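Local coordinates for protein flavin-dependent monooxygenase, oxygenase subunit HsaA (Rhodococcus sp., PDB 2RFQ) that hydroxylates the phenolic A-ring of the secosteroid 3-HSA next to its hydroxyl group during bacterial cholesterol breakdown, using reduced FMN and oxygen, at residues Q127-G131 against G132-N136; I171-E174 against D175-I178; M231-G234 against T235-P238; V314-E317 against L318-R321. All blocks are in the same frame, centred on the assembly; numbering follows the deposited sequence.

Contact 1. Residues Q127-G131 against G132-N136; sequences QVVDG and GYTVN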
loop_
_atom_site.group_PDB
_atom_site.type_symbol
_atom_site.label_atom_id
_atom_site.label_comp_id
_atom_site.label_asym_id
_atom_site.label_seq_id
_atom_site.Cartn_x
_atom_site.Cartn_y
_atom_site.Cartn_z
ATOM N N GLN A 127 20.075 -40.023 15.793
ATOM C CA GLN A 127 19.854 -40.861 16.976
ATOM C C GLN A 127 21.150 -41.015 17.746
ATOM O O GLN A 127 22.170 -41.336 17.156
ATOM C CB GLN A 127 19.346 -42.247 16.551
ATOM C CG GLN A 127 19.510 -43.340 17.598
ATOM C CD GLN A 127 18.570 -43.168 18.785
ATOM O OE1 GLN A 127 17.401 -42.806 18.614
ATOM N NE2 GLN A 127 19.073 -43.453 19.992
ATOM N N VAL A 128 21.088 -40.821 19.066
ATOM C CA VAL A 128 22.240 -41.031 19.934
ATOM C C VAL A 128 22.727 -42.471 19.813
ATOM O O VAL A 128 21.937 -43.417 19.942
ATOM C CB VAL A 128 21.893 -40.685 21.412
ATOM C CG1 VAL A 128 23.000 -41.142 22.379
ATOM C CG2 VAL A 128 21.655 -39.193 21.569
ATOM N N VAL A 129 24.033 -42.621 19.578
ATOM C CA VAL A 129 24.729 -43.916 19.588
ATOM C C VAL A 129 26.090 -43.700 20.222
ATOM O O VAL A 129 26.508 -42.562 20.401
ATOM C CB VAL A 129 24.903 -44.534 18.158
ATOM C CG1 VAL A 129 23.551 -44.828 17.530
ATOM C CG2 VAL A 129 25.795 -43.651 17.245
ATOM N N ASP A 130 26.783 -44.779 20.575
ATOM C CA ASP A 130 28.129 -44.632 21.117
ATOM C C ASP A 130 28.996 -43.831 20.150
ATOM O O ASP A 130 29.113 -44.189 18.976
ATOM C CB ASP A 130 28.766 -45.996 21.354
ATOM C CG ASP A 130 28.138 -46.745 22.518
ATOM O OD1 ASP A 130 27.383 -46.133 23.316
ATOM O OD2 ASP A 130 28.414 -47.960 22.640
ATOM N N GLY A 131 29.573 -42.737 20.642
ATOM C CA GLY A 131 30.540 -41.967 19.863
ATOM C C GLY A 131 29.941 -40.870 19.003
ATOM O O GLY A 131 30.677 -40.152 18.330
ATOM N N GLY A 132 28.616 -40.732 19.031
ATOM C CA GLY A 132 27.966 -39.708 18.200
ATOM C C GLY A 132 26.516 -40.028 17.901
ATOM O O GLY A 132 25.711 -40.213 18.828
ATOM N N TYR A 133 26.189 -40.042 16.604
ATOM C CA TYR A 133 24.799 -40.112 16.125
ATOM C C TYR A 133 24.679 -40.895 14.840
ATOM O O TYR A 133 25.595 -40.890 13.999
ATOM C CB TYR A 133 24.223 -38.695 15.881
ATOM C CG TYR A 133 24.458 -37.758 17.032
ATOM C CD1 TYR A 133 23.480 -37.566 18.014
ATOM C CD2 TYR A 133 25.689 -37.100 17.176
ATOM C CE1 TYR A 133 23.714 -36.731 19.098
ATOM C CE2 TYR A 133 25.927 -36.276 18.242
ATOM C CZ TYR A 133 24.949 -36.089 19.192
ATOM O OH TYR A 133 25.194 -35.262 20.251
ATOM N N THR A 134 23.545 -41.577 14.687
ATOM C CA THR A 134 23.161 -42.136 13.393
ATOM C C THR A 134 22.156 -41.171 12.787
ATOM O O THR A 134 21.104 -40.890 13.368
ATOM C CB THR A 134 22.531 -43.546 13.511
ATOM O OG1 THR A 134 23.437 -44.420 14.193
ATOM C CG2 THR A 134 22.242 -44.128 12.131
ATOM N N VAL A 135 22.502 -40.662 11.616
ATOM C CA VAL A 135 21.719 -39.618 10.998
ATOM C C VAL A 135 21.025 -40.155 9.757
ATOM O O VAL A 135 21.605 -40.926 8.985
ATOM C CB VAL A 135 22.591 -38.381 10.666
ATOM C CG1 VAL A 135 21.741 -37.272 10.036
ATOM C CG2 VAL A 135 23.271 -37.859 11.942
ATOM N N ASN A 136 19.764 -39.753 9.605
ATOM C CA ASN A 136 18.931 -40.076 8.444
ATOM C C ASN A 136 18.177 -38.833 8.036
ATOM O O ASN A 136 17.610 -38.123 8.880
ATOM C CB ASN A 136 17.941 -41.209 8.754
ATOM C CG ASN A 136 18.605 -42.571 8.754
ATOM O OD1 ASN A 136 18.872 -43.147 7.696
ATOM N ND2 ASN A 136 18.875 -43.095 9.944
#

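Contact 2. Residues I171-E174 against D175-I178; sequences IPRE and DYRI. With 1PS (3-pyridinium-1-ylpropane-1-sulfonate), chain F.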
loop_
_atom_site.group_PDB
_atom_site.type_symbol
_atom_site.label_atom_id
_atom_site.label_comp_id
_atom_site.label_asym_id
_atom_site.label_seq_id
_atom_site.Cartn_x
_atom_site.Cartn_y
_atom_site.Cartn_z
ATOM N N ILE A 171 28.642 -33.275 7.931
ATOM C CA ILE A 171 28.783 -34.556 7.237
ATOM C C ILE A 171 29.585 -34.371 5.943
ATOM O O ILE A 171 29.313 -33.418 5.190
ATOM C CB ILE A 171 27.387 -35.157 6.910
ATOM C CG1 ILE A 171 26.544 -35.236 8.194
ATOM C CG2 ILE A 171 27.540 -36.536 6.236
ATOM C CD1 ILE A 171 25.211 -36.047 8.097
ATOM N N PRO A 172 30.590 -35.243 5.702
ATOM C CA PRO A 172 31.338 -35.060 4.467
ATOM C C PRO A 172 30.598 -35.622 3.266
ATOM O O PRO A 172 29.773 -36.523 3.406
ATOM C CB PRO A 172 32.619 -35.863 4.725
ATOM C CG PRO A 172 32.128 -37.032 5.587
ATOM C CD PRO A 172 31.113 -36.377 6.509
ATOM N N ARG A 173 30.919 -35.119 2.076
ATOM C CA ARG A 173 30.198 -35.521 0.877
ATOM C C ARG A 173 30.290 -37.009 0.525
ATOM O O ARG A 173 29.398 -37.528 -0.127
ATOM C CB ARG A 173 30.604 -34.637 -0.309
ATOM C CG ARG A 173 29.735 -34.823 -1.536
ATOM C CD ARG A 173 29.848 -33.600 -2.388
ATOM N NE ARG A 173 29.205 -33.834 -3.673
ATOM C CZ ARG A 173 29.165 -32.941 -4.653
ATOM N NH1 ARG A 173 29.716 -31.737 -4.469
ATOM N NH2 ARG A 173 28.560 -33.260 -5.813
ATOM N N GLU A 174 31.341 -37.701 0.967
ATOM C CA GLU A 174 31.447 -39.133 0.698
ATOM C C GLU A 174 30.309 -39.897 1.397
ATOM O O GLU A 174 29.980 -41.023 1.013
ATOM C CB GLU A 174 32.807 -39.658 1.146
ATOM C CG GLU A 174 33.019 -39.569 2.647
ATOM C CD GLU A 174 34.457 -39.739 3.070
ATOM O OE1 GLU A 174 35.352 -39.098 2.467
ATOM O OE2 GLU A 174 34.689 -40.492 4.036
ATOM N N ASP A 175 29.691 -39.260 2.395
ATOM C CA ASP A 175 28.605 -39.863 3.172
ATOM C C ASP A 175 27.192 -39.468 2.760
ATOM O O ASP A 175 26.216 -39.886 3.391
ATOM C CB ASP A 175 28.797 -39.612 4.674
ATOM C CG ASP A 175 29.971 -40.381 5.263
ATOM O OD1 ASP A 175 30.386 -41.410 4.672
ATOM O OD2 ASP A 175 30.457 -39.955 6.344
ATOM N N TYR A 176 27.063 -38.650 1.721
ATOM C CA TYR A 176 25.712 -38.307 1.255
ATOM C C TYR A 176 25.591 -38.280 -0.249
ATOM O O TYR A 176 26.597 -38.265 -0.947
ATOM C CB TYR A 176 25.206 -36.990 1.860
ATOM C CG TYR A 176 26.017 -35.737 1.617
ATOM C CD1 TYR A 176 25.946 -35.028 0.406
ATOM C CD2 TYR A 176 26.808 -35.218 2.637
ATOM C CE1 TYR A 176 26.664 -33.838 0.218
ATOM C CE2 TYR A 176 27.534 -34.036 2.467
ATOM C CZ TYR A 176 27.464 -33.353 1.256
ATOM O OH TYR A 176 28.210 -32.195 1.125
ATOM N N ARG A 177 24.350 -38.283 -0.727
ATOM C CA ARG A 177 24.048 -38.221 -2.160
ATOM C C ARG A 177 23.261 -36.944 -2.439
ATOM O O ARG A 177 22.410 -36.542 -1.638
ATOM C CB ARG A 177 23.206 -39.445 -2.547
ATOM C CG ARG A 177 22.937 -39.587 -4.017
ATOM C CD ARG A 177 21.986 -40.769 -4.295
ATOM N NE ARG A 177 20.575 -40.466 -4.041
ATOM C CZ ARG A 177 19.819 -41.066 -3.128
ATOM N NH1 ARG A 177 20.327 -42.028 -2.363
ATOM N NH2 ARG A 177 18.536 -40.729 -2.998
ATOM N N ILE A 178 23.551 -36.305 -3.564
ATOM C CA ILE A 178 22.790 -35.127 -3.964
ATOM C C ILE A 178 21.826 -35.542 -5.070
ATOM O O ILE A 178 22.264 -36.101 -6.099
ATOM C CB ILE A 178 23.717 -33.983 -4.454
ATOM C CG1 ILE A 178 24.565 -33.429 -3.294
ATOM C CG2 ILE A 178 22.896 -32.870 -5.067
ATOM C CD1 ILE A 178 25.691 -32.458 -3.716
HETATM S S1 1PS F . 27.141 -36.750 -5.160
HETATM O O1 1PS F . 25.767 -37.310 -5.062
HETATM O O2 1PS F . 27.146 -35.548 -6.032
HETATM O O3 1PS F . 27.737 -36.402 -3.831
HETATM O O HOH W 1 33.105 -40.740 6.286
#

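Contact 3. Residues M231-G234 against T235-P238; sequences MPWG and TIHP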
loop_
_atom_site.group_PDB
_atom_site.type_symbol
_atom_site.label_atom_id
_atom_site.label_comp_id
_atom_site.label_asym_id
_atom_site.label_seq_id
_atom_site.Cartn_x
_atom_site.Cartn_y
_atom_site.Cartn_z
HETATM N N MSE A 231 28.599 -12.946 17.382
HETATM C CA MSE A 231 27.349 -12.409 16.823
HETATM C C MSE A 231 26.224 -13.441 16.935
HETATM O O MSE A 231 26.477 -14.622 16.773
HETATM C CB MSE A 231 27.528 -12.020 15.352
HETATM C CG MSE A 231 28.482 -10.862 15.158
HETATM SE SE MSE A 231 27.571 -9.139 15.441
HETATM C CE MSE A 231 26.409 -9.163 13.839
ATOM N N PRO A 232 24.983 -12.983 17.200
ATOM C CA PRO A 232 23.860 -13.907 17.321
ATOM C C PRO A 232 23.459 -14.527 15.988
ATOM O O PRO A 232 23.358 -13.812 14.990
ATOM C CB PRO A 232 22.730 -13.023 17.899
ATOM C CG PRO A 232 23.044 -11.655 17.445
ATOM C CD PRO A 232 24.582 -11.587 17.448
ATOM N N TRP A 233 23.252 -15.850 15.982
ATOM C CA TRP A 233 22.762 -16.550 14.788
ATOM C C TRP A 233 21.476 -15.928 14.249
ATOM O O TRP A 233 21.283 -15.883 13.023
ATOM C CB TRP A 233 22.520 -18.028 15.124
ATOM C CG TRP A 233 22.117 -18.914 13.951
ATOM C CD1 TRP A 233 20.953 -19.614 13.836
ATOM C CD2 TRP A 233 22.897 -19.241 12.779
ATOM N NE1 TRP A 233 20.945 -20.337 12.667
ATOM C CE2 TRP A 233 22.123 -20.135 12.002
ATOM C CE3 TRP A 233 24.159 -18.866 12.312
ATOM C CZ2 TRP A 233 22.575 -20.671 10.789
ATOM C CZ3 TRP A 233 24.609 -19.383 11.078
ATOM C CH2 TRP A 233 23.814 -20.285 10.339
ATOM N N GLY A 234 20.601 -15.475 15.150
ATOM C CA GLY A 234 19.314 -14.895 14.747
ATOM C C GLY A 234 19.448 -13.631 13.906
ATOM O O GLY A 234 18.505 -13.236 13.212
ATOM N N THR A 235 20.600 -12.947 14.027
ATOM C CA THR A 235 20.956 -11.890 13.083
ATOM C C THR A 235 21.786 -12.383 11.878
ATOM O O THR A 235 21.502 -12.045 10.733
ATOM C CB THR A 235 21.694 -10.737 13.797
ATOM O OG1 THR A 235 20.794 -10.128 14.730
ATOM C CG2 THR A 235 22.146 -9.671 12.787
ATOM N N ILE A 236 22.824 -13.160 12.149
ATOM C CA ILE A 236 23.764 -13.573 11.097
ATOM C C ILE A 236 23.110 -14.351 9.962
ATOM O O ILE A 236 23.356 -14.060 8.765
ATOM C CB ILE A 236 24.895 -14.420 11.745
ATOM C CG1 ILE A 236 25.763 -13.498 12.633
ATOM C CG2 ILE A 236 25.713 -15.192 10.680
ATOM C CD1 ILE A 236 26.744 -12.565 11.831
ATOM N N HIS A 237 22.314 -15.361 10.314
ATOM C CA HIS A 237 21.770 -16.230 9.247
ATOM C C HIS A 237 20.650 -15.509 8.491
ATOM O O HIS A 237 20.714 -15.398 7.258
ATOM C CB HIS A 237 21.376 -17.591 9.801
ATOM C CG HIS A 237 20.682 -18.474 8.812
ATOM N ND1 HIS A 237 21.221 -18.781 7.579
ATOM C CD2 HIS A 237 19.482 -19.099 8.870
ATOM C CE1 HIS A 237 20.383 -19.567 6.922
ATOM N NE2 HIS A 237 19.320 -19.770 7.682
ATOM N N PRO A 238 19.647 -14.969 9.210
ATOM C CA PRO A 238 18.636 -14.239 8.424
ATOM C C PRO A 238 19.187 -13.061 7.585
ATOM O O PRO A 238 18.704 -12.810 6.474
ATOM C CB PRO A 238 17.634 -13.763 9.488
ATOM C CG PRO A 238 17.744 -14.834 10.560
ATOM C CD PRO A 238 19.260 -15.056 10.631
#

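Contact 4. Residues V314-E317 against L318-R321; sequences VPFE and LRLR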
loop_
_atom_site.group_PDB
_atom_site.type_symbol
_atom_site.label_atom_id
_atom_site.label_comp_id
_atom_site.label_asym_id
_atom_site.label_seq_id
_atom_site.Cartn_x
_atom_site.Cartn_y
_atom_site.Cartn_z
ATOM N N VAL A 314 25.243 -8.226 23.329
ATOM C CA VAL A 314 24.263 -7.657 22.411
ATOM C C VAL A 314 22.918 -7.752 23.132
ATOM O O VAL A 314 22.500 -8.855 23.496
ATOM C CB VAL A 314 24.170 -8.461 21.083
ATOM C CG1 VAL A 314 23.022 -7.931 20.241
ATOM C CG2 VAL A 314 25.495 -8.392 20.295
ATOM N N PRO A 315 22.272 -6.603 23.398
ATOM C CA PRO A 315 21.018 -6.741 24.141
ATOM C C PRO A 315 19.914 -7.346 23.313
ATOM O O PRO A 315 19.874 -7.167 22.090
ATOM C CB PRO A 315 20.669 -5.305 24.556
ATOM C CG PRO A 315 21.410 -4.432 23.655
ATOM C CD PRO A 315 22.625 -5.197 23.147
ATOM N N PHE A 316 19.003 -8.035 23.998
ATOM C CA PHE A 316 17.897 -8.673 23.332
ATOM C C PHE A 316 17.058 -7.703 22.509
ATOM O O PHE A 316 16.618 -8.069 21.401
ATOM C CB PHE A 316 17.036 -9.429 24.336
ATOM C CG PHE A 316 16.144 -10.452 23.702
ATOM C CD1 PHE A 316 16.687 -11.543 23.015
ATOM C CD2 PHE A 316 14.758 -10.322 23.772
ATOM C CE1 PHE A 316 15.859 -12.490 22.417
ATOM C CE2 PHE A 316 13.930 -11.267 23.189
ATOM C CZ PHE A 316 14.480 -12.350 22.505
ATOM N N GLU A 317 16.852 -6.474 23.012
ATOM C CA GLU A 317 16.056 -5.492 22.267
ATOM C C GLU A 317 16.653 -5.230 20.889
ATOM O O GLU A 317 15.908 -5.064 19.909
ATOM C CB GLU A 317 15.829 -4.176 23.042
ATOM C CG GLU A 317 17.059 -3.252 23.219
ATOM C CD GLU A 317 17.362 -2.281 22.031
ATOM O OE1 GLU A 317 18.551 -1.887 21.921
ATOM O OE2 GLU A 317 16.455 -1.897 21.235
ATOM N N LEU A 318 17.993 -5.211 20.798
ATOM C CA LEU A 318 18.646 -5.011 19.506
ATOM C C LEU A 318 18.472 -6.221 18.579
ATOM O O LEU A 318 18.229 -6.057 17.377
ATOM C CB LEU A 318 20.126 -4.673 19.720
ATOM C CG LEU A 318 21.003 -4.504 18.479
ATOM C CD1 LEU A 318 20.426 -3.535 17.453
ATOM C CD2 LEU A 318 22.428 -4.072 18.911
ATOM N N ARG A 319 18.587 -7.422 19.140
ATOM C CA ARG A 319 18.355 -8.637 18.353
ATOM C C ARG A 319 16.930 -8.630 17.793
ATOM O O ARG A 319 16.709 -9.050 16.656
ATOM C CB ARG A 319 18.608 -9.884 19.206
ATOM C CG ARG A 319 20.115 -10.141 19.377
ATOM C CD ARG A 319 20.389 -11.078 20.530
ATOM N NE ARG A 319 19.784 -12.383 20.330
ATOM C CZ ARG A 319 19.713 -13.333 21.264
ATOM N NH1 ARG A 319 20.228 -13.126 22.485
ATOM N NH2 ARG A 319 19.129 -14.506 20.987
ATOM N N LEU A 320 15.976 -8.126 18.587
ATOM C CA LEU A 320 14.586 -8.023 18.110
ATOM C C LEU A 320 14.444 -6.995 16.991
ATOM O O LEU A 320 13.772 -7.253 15.963
ATOM C CB LEU A 320 13.632 -7.661 19.267
ATOM C CG LEU A 320 13.426 -8.780 20.289
ATOM C CD1 LEU A 320 12.762 -8.221 21.565
ATOM C CD2 LEU A 320 12.589 -9.916 19.710
ATOM N N ARG A 321 15.080 -5.827 17.170
ATOM C CA ARG A 321 15.070 -4.810 16.101
ATOM C C ARG A 321 15.713 -5.337 14.812
ATOM O O ARG A 321 15.238 -5.048 13.704
ATOM C CB ARG A 321 15.768 -3.504 16.523
ATOM C CG ARG A 321 14.886 -2.671 17.431
ATOM C CD ARG A 321 15.453 -1.279 17.629
ATOM N NE ARG A 321 16.576 -1.309 18.550
ATOM C CZ ARG A 321 17.829 -1.003 18.262
ATOM N NH1 ARG A 321 18.176 -0.617 17.031
ATOM N NH2 ARG A 321 18.741 -1.065 19.232
HETATM O O HOH W 2 20.665 -10.819 24.027
HETATM O O HOH W 3 22.842 -11.460 23.293
#

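Contact 1. Residues Q127-G131 against G132-N136
Gln127 O takes a hydrogen bond from Thr134 N (2.8 Å) and a weaker CA-H...O contact from Tyr133 CA (3.1 Å). The reverse bond, Gln127 N to Thr134 O, is also 2.8 Å long and nearly straight (N-H...O 167°), so Gln127 and Thr134 form an antiparallel hydrogen-bonded pair. Val128 and Tyr133 are the non-hydrogen-bonded pair next along, and Val129 and Gly132 close the ladder with another two bonds around a type II turn. This is a two-residue beta hairpin with Asp130 and Gly131 at its tip. Gly131 has a positive phi, and a side chain here or on Gly132 would jam against the carbonyl oxygen of the preceding residue, which is consistent with glycine at both places.

The side chains add lighter contacts. Val128 CG2, lying beside its own backbone N, reaches Tyr133 CE1 at 4.1 Å, with the ring met obliquely. On the face shared by Gln127, Val129 and Thr134, Val129 CG1 comes within 3.4 Å of Thr134 OG1, the two side chains crossing at about a right angle. Gln127 bends at chi2 (71°), and its amide swings away from the second strand to the next residue of its own, where Gln127 NE2 donates to Val128 O at 2.9 Å.

Strand 150-159 flanks the first strand through Ile158, and strand 200-203 flanks the second. Register rests on the main chain: four backbone bonds fix the pairing, while the side chains across it meet by van der Waals contact.

Contact 2. Residues I171-E174 against D175-I178
The Tyr176 ring carries Arg173 CA on one face, a CH-pi contact 3.6 Å from CA to the ring centroid, and has Ile171 O at its edge, in the ring plane. A second flat group, the Arg173 guanidinium, lies 12° from parallel with that ring; Ile178 CD1 sits over the centre of one of its faces, 3.6 Å from Arg173 CZ, and the sulfonate of a bound 3-pyridinium-1-ylpropane-1-sulfonate lies at its edge. Arg173 meets this anion side-on: NE donates to sulfonate O3 at 3.0 Å and NH2 to sulfonate O2 at 2.7 Å, both nearly straight. Sulfonate O1 takes a hydrogen bond from the backbone N of Ile178 at 2.9 Å. An extended side chain, CG anti to the backbone N (chi1 -170°), carries the guanidinium past the tyrosine to this site, where NH2 also makes a salt bridge to Asp146 OD1 and NH1 bonds Ala148 O. With an alanine in place of Arg173, the sulfonate would probably keep just one of its three bonds, and Asp146 would lose its cationic mate.

The same residues make a short 3-10 turn, in which Asp175 N bonds Pro172 O and Tyr176 N bonds Arg173 O. On this turn the carboxylates of Glu174 and Asp175 lie side by side with planes almost perpendicular; one water donates to Glu174 OE2 and to Asp175 OD2, probably easing their repulsion.

The turn links strand 162-172 to strand 177-179. Strand 150-159 flanks its first arm through Trp150, Ala151 and Leu153, while strand 193-198 pairs with the second and packs Val195 against Tyr176.

Contact 3. Residues M231-G234 against T235-P238
Backbone hydrogen bonds start the helix at Pro232, its N-cap residue: Pro232 O accepts from both Thr235 N and Ile236 N, each at 3.0 Å. One residue on, His237 N bonds Trp233 O. Pro238 has no N-H to offer Gly234 O; its CG lies 3.2 Å from Gly234 O instead, and the helix is kinked here.

Aromatic contacts centre on Trp233. With CG anti to its backbone N (chi1 -175°), the indole projects beside the His237 side chain, pointing the same way, and His237 CB sits over the middle of the indole's six-membered ring, 3.4 Å from the centroid. The imidazole is nearly parallel to the indole but slid so far that the rings barely overlap. A leucine in place of Trp233 would probably leave His237 CB without this flat surface.

Apolar packing joins Met231, a selenomethionine, to Ile236 through Met231 CB and Ile236 CG1, 3.6 Å apart.

Around this buried helix start, Tyr120 meets Trp233 and His237 edge-to-face and His368 adjoins His237; both are FMN-binding positions by similarity, so the flavin site probably lies alongside. Thr235 OG1 bonds Glu304 of helix 277-309, helix 80-96 backs Ile236, and helix 316-344 packs on Pro232, Thr235 and Pro238.

Contact 4. Residues V314-E317 against L318-R321
Phe316 and Leu320 interlock one turn apart in the first turn of helix 316-344, in the C-terminal helical domain of the acyl-CoA dehydrogenase fold. Leu320 CD1 settles obliquely against the ring, 3.6 Å from Phe316 CD2. On the ring's other flank its edge points into the Arg319 guanidinium: Phe316 CD1 stands 3.9 Å from Arg319 CZ, over the centre of the flat group, with the two planes almost perpendicular. The phenyl is thus wedged between a branched aliphatic tip and a planar cation.

Just before the helix, Val314 CG1 fits against Arg319 CG at 3.8 Å, the side chains crossing at about a right angle, while Pro315 CG rests on Leu318 CB. Pro315 occupies the N-cap position, and its O receives Arg319 N. The bend of Arg319 at chi3 (61°) turns its guanidinium face to the Phe316 edge; NH2 makes a salt bridge to Val394 OXT, the chain terminus, and two waters each bridge NH1 to Val314 O. Helix 277-309 lies against Pro315 and Leu318.

Glu317 and Arg321 run side by side. The carboxylate meets the guanidinium side-on, and both oxygens are used on their syn sides: Arg321 NE donates to Glu317 OE2 at 2.8 Å, and Arg321 NH2 to Glu317 OE1, also at 2.8 Å.

Contact 3 is the buried one; contacts 2 and 4 are partly covered, and contact 1 lies at the surface, with its centre about 29 Å from that of the chain. Contacts 1 and 2 belong to the same mixed sheet and touch through Val135 CG1 and Ile171 CD1, 4.2 Å apart. Contacts 3 and 4 begin two helices, each with a proline at the N-cap, and meet where Pro232 CG lies 3.8 Å from Arg319 CG. Chemistry follows place: backbone pairing in the hairpin, anion binding at the strand turn, aromatic packing beside residues assigned by similarity to the FMN site, and ion pairs with water at the outer helix start.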